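Local coordinates for proto-oncogene vav (Homo sapiens, PDB 6NEW), which probably activates Rac and related Rho-family GTPases by promoting guanine nucleotide exchange through its RhoGEF domain, alongside a PH domain and a zinc-binding C1 domain, at residues A244-P249 and F292-S297; Q50-Y55 and K98-A103; I82-E87 and E134-H139. All blocks are in the same frame, centred on the assembly; numbering follows the deposited sequence.

The three contacts illustrate how a multidomain exchange factor combines helix packing in its RhoGEF domain with contacts between loop and strand in the PH region. Interactions 2 and 3 both lie in the RhoGEF helical domain and share helix 86-105: interaction 3 involves the turn leading into it, interaction 2 its later turns. Their centres are 25 Å apart and their nearest atoms about 7 Å. Interaction 1 belongs to the PH region, with its centre 48 Å from that of interaction 2, across the centre of the chain, and 34 Å from that of interaction 3. Its 244-249 loop also hydrogen-bonds to Tyr387, in the C1 region that carries both zinc sites. None of the three contacts includes a zinc ligand.

Interaction 1: residues A244-P249 and F292-S297; sequences AHYGRP and FVNLHS
Tyr246 swings its ring beside its own backbone N (chi1 -63°), while Phe292 sends CG anti to its N (chi1 -166°), and the two side chains meet from opposite directions in a T-shaped, edge-to-face pair between a strand of the PH domain and the loop that leads into strand 249-258. Phe292 lies near the end of strand 286-294; Tyr246 sits in the loop. The edge of Phe292 is turned toward the face of Tyr246, with centroids 4.8 Å apart and planes at 60°, a tilted version of the T. Phe292 CZ leads the approach, standing 3.3 Å above the tyrosine plane and displaced toward the phenol end. On the opposite face of the same ring lies His245 CB, which makes the tyrosine a filling between its own neighbour and the strand. Asn294 OD1 adds a looser approach, 4.5 Å from Tyr246 CE1. Both aromatic side chains also touch Ala276 on the adjoining strand 276-283, and the phenol OH is hydrogen-bonded to Gln241 OE1. Putting an alanine at Tyr246 would take away the face that the edge of Phe292 meets and the hydroxyl held by Gln241, and would probably open a gap between loop and strand beside Ala276. The nearest approach joins the carbon bearing the hydroxyl to the far ring carbon: Tyr246 CZ to Phe292 CZ, 3.4 Å.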
# COMPACT_ATOMS: atom_id res chain seq x y z
N ALA A 244 -5.23 4.42 -15.08
CA ALA A 244 -5.51 3.57 -13.92
C ALA A 244 -6.16 2.24 -14.32
O ALA A 244 -5.99 1.27 -13.60
CB ALA A 244 -6.41 4.32 -12.93
N HIS A 245 -6.86 2.20 -15.48
CA HIS A 245 -7.46 0.98 -16.04
C HIS A 245 -6.43 -0.05 -16.47
O HIS A 245 -6.79 -1.21 -16.62
CB HIS A 245 -8.32 1.30 -17.28
CG HIS A 245 -9.64 1.94 -16.98
ND1 HIS A 245 -10.03 3.14 -17.57
CD2 HIS A 245 -10.65 1.52 -16.17
CE1 HIS A 245 -11.22 3.42 -17.08
NE2 HIS A 245 -11.64 2.46 -16.24
N TYR A 246 -5.17 0.36 -16.70
CA TYR A 246 -4.14 -0.52 -17.23
C TYR A 246 -3.15 -1.00 -16.20
O TYR A 246 -2.20 -1.69 -16.55
CB TYR A 246 -3.48 0.15 -18.46
CG TYR A 246 -4.50 0.35 -19.55
CD1 TYR A 246 -5.10 -0.75 -20.18
CD2 TYR A 246 -5.02 1.61 -19.83
CE1 TYR A 246 -6.13 -0.59 -21.10
CE2 TYR A 246 -6.04 1.79 -20.77
CZ TYR A 246 -6.61 0.68 -21.39
OH TYR A 246 -7.60 0.84 -22.34
N GLY A 247 -3.48 -0.78 -14.93
CA GLY A 247 -2.70 -1.21 -13.79
C GLY A 247 -1.60 -0.23 -13.40
O GLY A 247 -1.71 0.97 -13.64
N ARG A 248 -0.54 -0.79 -12.84
CA ARG A 248 0.61 -0.10 -12.31
C ARG A 248 1.66 0.21 -13.34
O ARG A 248 2.08 -0.70 -14.06
CB ARG A 248 1.26 -0.94 -11.19
CG ARG A 248 0.42 -1.02 -9.93
CD ARG A 248 1.12 -1.89 -8.90
NE ARG A 248 0.34 -1.95 -7.67
CZ ARG A 248 -0.72 -2.74 -7.48
NH1 ARG A 248 -1.13 -3.55 -8.44
NH2 ARG A 248 -1.38 -2.71 -6.33
N PRO A 249 2.19 1.47 -13.34
CA PRO A 249 3.32 1.80 -14.22
C PRO A 249 4.52 0.92 -13.90
O PRO A 249 4.72 0.55 -12.74
CB PRO A 249 3.62 3.27 -13.88
CG PRO A 249 2.37 3.80 -13.31
CD PRO A 249 1.81 2.64 -12.51
N PHE A 292 -1.26 2.49 -29.21
CA PHE A 292 -1.69 1.84 -27.98
C PHE A 292 -1.60 0.31 -28.15
O PHE A 292 -2.33 -0.28 -28.95
CB PHE A 292 -3.10 2.30 -27.56
CG PHE A 292 -3.43 1.91 -26.14
CD1 PHE A 292 -3.10 2.74 -25.07
CD2 PHE A 292 -4.06 0.69 -25.86
CE1 PHE A 292 -3.39 2.36 -23.76
CE2 PHE A 292 -4.36 0.33 -24.55
CZ PHE A 292 -4.02 1.17 -23.51
N VAL A 293 -0.71 -0.33 -27.40
CA VAL A 293 -0.47 -1.77 -27.44
C VAL A 293 -1.08 -2.44 -26.20
O VAL A 293 -0.70 -2.07 -25.10
CB VAL A 293 1.06 -2.08 -27.57
CG1 VAL A 293 1.31 -3.58 -27.69
CG2 VAL A 293 1.70 -1.34 -28.75
N ASN A 294 -2.08 -3.36 -26.36
CA ASN A 294 -2.68 -4.10 -25.25
C ASN A 294 -1.77 -5.28 -25.08
O ASN A 294 -1.61 -6.05 -26.01
CB ASN A 294 -4.11 -4.61 -25.59
CG ASN A 294 -5.12 -3.52 -25.80
OD1 ASN A 294 -5.69 -2.99 -24.84
ND2 ASN A 294 -5.37 -3.17 -27.05
N LEU A 295 -1.12 -5.42 -23.94
CA LEU A 295 -0.18 -6.53 -23.78
C LEU A 295 -0.80 -7.94 -23.59
O LEU A 295 -0.04 -8.92 -23.54
CB LEU A 295 0.82 -6.23 -22.66
CG LEU A 295 1.69 -5.00 -22.91
CD1 LEU A 295 2.42 -4.64 -21.66
CD2 LEU A 295 2.67 -5.22 -24.11
N HIS A 296 -2.16 -8.05 -23.51
CA HIS A 296 -2.92 -9.30 -23.37
C HIS A 296 -2.64 -10.28 -24.56
O HIS A 296 -2.80 -11.49 -24.42
CB HIS A 296 -4.44 -9.04 -23.19
CG HIS A 296 -4.89 -8.45 -21.87
ND1 HIS A 296 -5.18 -7.09 -21.74
CD2 HIS A 296 -5.22 -9.06 -20.71
CE1 HIS A 296 -5.61 -6.93 -20.50
NE2 HIS A 296 -5.63 -8.07 -19.83
N SER A 297 -2.22 -9.74 -25.73
CA SER A 297 -1.96 -10.51 -26.96
C SER A 297 -0.57 -10.25 -27.53
O SER A 297 -0.37 -10.41 -28.73
CB SER A 297 -2.98 -10.18 -28.04
OG SER A 297 -4.33 -10.35 -27.63

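Interaction 2: residues Q50-Y55 and K98-A103; sequences QTEEKY and KEMKEA
Glu52 OE1, at the end of a side chain whose aliphatic part meets Met100, is gripped by two groups: a salt bridge from Arg178 NH2 and a hydrogen bond with Tyr182 OH. The other carboxylate oxygen, OE2, is hydrogen-bonded to His93 ND1, and with both oxygens engaged the group is probably held against rotation; the arginine nearby is likely to favour its negative form. This illustrates how a buried acid can divide its labour, giving its oxygens to a polar network and its methylenes to packing. Toward helix 86-105 it offers CB, which Met100 CE meets at 3.7 Å, and CG, which lies 3.9 Å from that same methyl CE. Met100 runs out extended as far as SD and then bends (chi3 60°), so that its terminal methyl, rather than the sulfur, touches the glutamate. Nearer the surface, Lys101 stretches out fully and crosses Glu53 at about a right angle. Its CE lies 3.5 Å from Glu53 OE2, but NZ stays 4.2 Å from that OE2, beyond a salt bridge. Glu53 OE2 has a hydrogen bond close by in the chain, and the lysine's attraction is probably weak and long-range, with its aliphatic end making the actual contact. Together the two pairs join helix 37-71 to helix 86-105 within the RhoGEF domain. Glu52 and Glu53 also touch Leu97 of helix 86-105, while Met100 reaches on to Leu112 of helix 112-119, and Tyr55 on helix 37-71 packs against helix 174-179.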
# COMPACT_ATOMS: atom_id res chain seq x y z
N GLN A 50 0.25 -1.02 29.00
CA GLN A 50 0.73 0.32 29.30
C GLN A 50 0.90 1.19 28.05
O GLN A 50 0.56 2.37 28.09
CB GLN A 50 2.01 0.28 30.15
CG GLN A 50 1.75 -0.15 31.60
CD GLN A 50 2.97 -0.59 32.39
OE1 GLN A 50 4.12 -0.24 32.08
NE2 GLN A 50 2.73 -1.37 33.44
N THR A 51 1.40 0.60 26.93
CA THR A 51 1.56 1.35 25.68
C THR A 51 0.20 1.70 25.08
O THR A 51 0.05 2.79 24.55
CB THR A 51 2.51 0.67 24.69
OG1 THR A 51 2.02 -0.62 24.36
CG2 THR A 51 3.96 0.62 25.19
N GLU A 52 -0.80 0.80 25.21
CA GLU A 52 -2.16 1.03 24.74
C GLU A 52 -2.85 2.12 25.56
O GLU A 52 -3.62 2.89 24.99
CB GLU A 52 -3.00 -0.25 24.73
CG GLU A 52 -4.30 -0.14 23.93
CD GLU A 52 -4.18 0.22 22.46
OE1 GLU A 52 -3.21 -0.25 21.81
OE2 GLU A 52 -5.06 0.94 21.94
N GLU A 53 -2.56 2.18 26.89
CA GLU A 53 -3.09 3.20 27.80
C GLU A 53 -2.53 4.56 27.40
O GLU A 53 -3.29 5.50 27.24
CB GLU A 53 -2.69 2.90 29.26
CG GLU A 53 -3.51 1.81 29.94
CD GLU A 53 -2.93 1.31 31.26
OE1 GLU A 53 -1.97 1.94 31.78
OE2 GLU A 53 -3.42 0.28 31.76
N LYS A 54 -1.19 4.65 27.22
CA LYS A 54 -0.49 5.86 26.82
C LYS A 54 -0.88 6.30 25.39
O LYS A 54 -0.98 7.50 25.12
CB LYS A 54 1.04 5.67 26.95
CG LYS A 54 1.91 6.86 26.54
CD LYS A 54 1.81 8.05 27.49
CE LYS A 54 2.01 9.37 26.78
NZ LYS A 54 1.97 10.52 27.73
N TYR A 55 -1.14 5.32 24.49
CA TYR A 55 -1.53 5.59 23.12
C TYR A 55 -2.94 6.17 23.05
O TYR A 55 -3.13 7.20 22.41
CB TYR A 55 -1.37 4.36 22.20
CG TYR A 55 -1.84 4.65 20.79
CD1 TYR A 55 -1.19 5.60 20.00
CD2 TYR A 55 -3.00 4.08 20.30
CE1 TYR A 55 -1.68 5.96 18.75
CE2 TYR A 55 -3.49 4.40 19.03
CZ TYR A 55 -2.82 5.35 18.26
OH TYR A 55 -3.29 5.69 17.02
N LYS A 98 -10.55 -1.28 26.67
CA LYS A 98 -11.48 -1.86 27.64
C LYS A 98 -11.57 -3.38 27.50
O LYS A 98 -11.44 -4.08 28.51
CB LYS A 98 -12.87 -1.21 27.53
N GLU A 99 -11.77 -3.88 26.26
CA GLU A 99 -11.88 -5.31 25.96
C GLU A 99 -10.56 -6.04 26.16
O GLU A 99 -10.56 -7.25 26.41
CB GLU A 99 -12.41 -5.54 24.54
CG GLU A 99 -13.87 -5.17 24.37
CD GLU A 99 -14.51 -5.67 23.09
OE1 GLU A 99 -14.65 -6.91 22.95
OE2 GLU A 99 -14.91 -4.83 22.26
N MET A 100 -9.42 -5.31 26.05
CA MET A 100 -8.08 -5.84 26.27
C MET A 100 -7.86 -5.98 27.77
O MET A 100 -7.40 -7.04 28.21
CB MET A 100 -7.00 -4.92 25.65
CG MET A 100 -5.58 -5.42 25.86
SD MET A 100 -4.28 -4.21 25.50
CE MET A 100 -4.70 -2.98 26.64
N LYS A 101 -8.22 -4.94 28.56
CA LYS A 101 -8.12 -4.93 30.03
C LYS A 101 -8.94 -6.08 30.63
O LYS A 101 -8.46 -6.74 31.55
CB LYS A 101 -8.56 -3.57 30.60
CG LYS A 101 -7.45 -2.52 30.60
CD LYS A 101 -7.94 -1.22 31.20
CE LYS A 101 -6.89 -0.14 31.21
NZ LYS A 101 -7.49 1.21 31.44
N GLU A 102 -10.15 -6.35 30.08
CA GLU A 102 -11.03 -7.45 30.49
C GLU A 102 -10.38 -8.79 30.16
O GLU A 102 -10.46 -9.71 30.98
CB GLU A 102 -12.40 -7.35 29.80
CG GLU A 102 -13.31 -6.27 30.39
CD GLU A 102 -14.25 -5.58 29.41
OE1 GLU A 102 -14.70 -6.23 28.44
OE2 GLU A 102 -14.54 -4.38 29.62
N ALA A 103 -9.73 -8.91 28.98
CA ALA A 103 -9.04 -10.13 28.56
C ALA A 103 -7.79 -10.39 29.42
O ALA A 103 -7.52 -11.54 29.75
CB ALA A 103 -8.66 -10.03 27.09

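Interaction 3: residues I82-E87 and E134-H139; sequences IFINIE and ESASKH
A mostly apolar contact, in which the end of helix 76-82 and the turn after it lie against helix 133-146, joins Ile82 and Ile84 to Ala136 and His139 in the RhoGEF domain. Ala136 is the pivot: its small side chain lets the backbones come close, with Ile82 CA and Ala136 CA only 4.2 Å apart. Ala136 CB meets both the carbonyl oxygen of Ile82, at 3.5 Å, and the tip of Ile84, whose CD1 is modelled 3.3 Å from that CB, a closeness that is doubtful. In the other direction, Ile82 CG2 sits 3.6 Å from the carbonyl oxygen of Ala136. One helical turn further on, His139 has CG anti to its backbone N (chi1 -176°), which carries the imidazole toward Ile82, and the turn about CB-CG (chi2 154°) lays its face under Ile82 CG1. The contact is CH-pi, with Ile82 CG1 4.2 Å from the centroid of the His139 ring and 15° off the normal. Phe83 to Ile86 form a type II' beta turn, closed by Ile86 N to Phe83 O, with positive phi at Ile84; it redirects the chain from helix 76-82 into helix 86-105. Around this contact, Phe83 packs on helix 37-71 and His139 also touches Asp78 and Ile81. No hydrogen bond or charge pair crosses between the two segments, so the fit probably rests on shape and on weak contacts of carbon with the ring and the carbonyl oxygens; engaged through its face, the imidazole has no tautomer or charge selected by this contact alone.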
# COMPACT_ATOMS: atom_id res chain seq x y z
N ILE A 82 -7.18 18.00 8.22
CA ILE A 82 -6.06 17.95 9.18
C ILE A 82 -6.22 16.85 10.23
O ILE A 82 -5.28 16.11 10.52
CB ILE A 82 -5.76 19.34 9.87
CG1 ILE A 82 -5.84 20.52 8.90
CG2 ILE A 82 -4.39 19.35 10.54
CD1 ILE A 82 -6.95 21.14 8.94
N PHE A 83 -7.42 16.74 10.80
CA PHE A 83 -7.65 15.78 11.87
C PHE A 83 -8.12 14.43 11.35
O PHE A 83 -8.13 13.46 12.10
CB PHE A 83 -8.55 16.38 12.96
CG PHE A 83 -7.77 17.35 13.81
CD1 PHE A 83 -7.40 18.60 13.32
CD2 PHE A 83 -7.32 16.99 15.08
CE1 PHE A 83 -6.62 19.47 14.09
CE2 PHE A 83 -6.57 17.87 15.86
CZ PHE A 83 -6.22 19.11 15.36
N ILE A 84 -8.38 14.34 10.03
CA ILE A 84 -8.74 13.11 9.31
C ILE A 84 -9.80 12.29 10.02
O ILE A 84 -10.92 12.75 10.25
CB ILE A 84 -7.49 12.22 8.93
CG1 ILE A 84 -6.21 13.05 8.71
CG2 ILE A 84 -7.78 11.31 7.71
CD1 ILE A 84 -5.01 12.29 8.22
N ASN A 85 -9.41 11.09 10.41
CA ASN A 85 -10.19 10.04 11.04
C ASN A 85 -9.97 9.96 12.57
O ASN A 85 -10.66 9.17 13.20
CB ASN A 85 -9.72 8.74 10.41
CG ASN A 85 -10.64 7.55 10.32
OD1 ASN A 85 -11.87 7.62 10.34
ND2 ASN A 85 -10.01 6.43 10.02
N ILE A 86 -8.97 10.70 13.16
CA ILE A 86 -8.56 10.68 14.59
C ILE A 86 -9.74 10.48 15.55
O ILE A 86 -9.63 9.62 16.44
CB ILE A 86 -7.66 11.85 15.11
CG1 ILE A 86 -6.40 12.04 14.26
CG2 ILE A 86 -7.31 11.71 16.62
CD1 ILE A 86 -5.22 12.62 14.95
N GLU A 87 -10.86 11.22 15.38
CA GLU A 87 -12.03 11.08 16.26
C GLU A 87 -12.48 9.62 16.31
O GLU A 87 -12.65 9.09 17.41
CB GLU A 87 -13.17 12.03 15.86
N GLU A 134 0.62 12.74 5.05
CA GLU A 134 1.35 13.87 4.45
C GLU A 134 0.35 14.94 4.02
O GLU A 134 0.62 16.12 4.20
CB GLU A 134 2.19 13.41 3.25
N SER A 135 -0.82 14.50 3.49
CA SER A 135 -1.95 15.31 3.02
C SER A 135 -2.52 16.18 4.15
O SER A 135 -2.69 17.38 3.97
CB SER A 135 -3.02 14.42 2.40
OG SER A 135 -4.13 15.15 1.90
N ALA A 136 -2.79 15.57 5.33
CA ALA A 136 -3.28 16.25 6.53
C ALA A 136 -2.20 17.10 7.16
O ALA A 136 -2.51 18.17 7.66
CB ALA A 136 -3.75 15.24 7.54
N SER A 137 -0.93 16.59 7.21
CA SER A 137 0.22 17.30 7.78
C SER A 137 0.58 18.55 7.01
O SER A 137 0.68 19.60 7.63
CB SER A 137 1.44 16.39 7.88
OG SER A 137 2.64 17.15 8.03
N LYS A 138 0.77 18.43 5.66
CA LYS A 138 1.12 19.51 4.73
C LYS A 138 0.12 20.64 4.79
O LYS A 138 0.50 21.80 4.84
CB LYS A 138 1.29 19.01 3.29
N HIS A 139 -1.17 20.28 4.80
CA HIS A 139 -2.31 21.18 4.89
C HIS A 139 -2.21 22.02 6.16
O HIS A 139 -2.36 23.24 6.08
CB HIS A 139 -3.62 20.36 4.91
CG HIS A 139 -4.88 21.19 4.89
ND1 HIS A 139 -6.07 20.68 4.39
CD2 HIS A 139 -5.09 22.47 5.30
CE1 HIS A 139 -6.95 21.65 4.52
NE2 HIS A 139 -6.41 22.75 5.06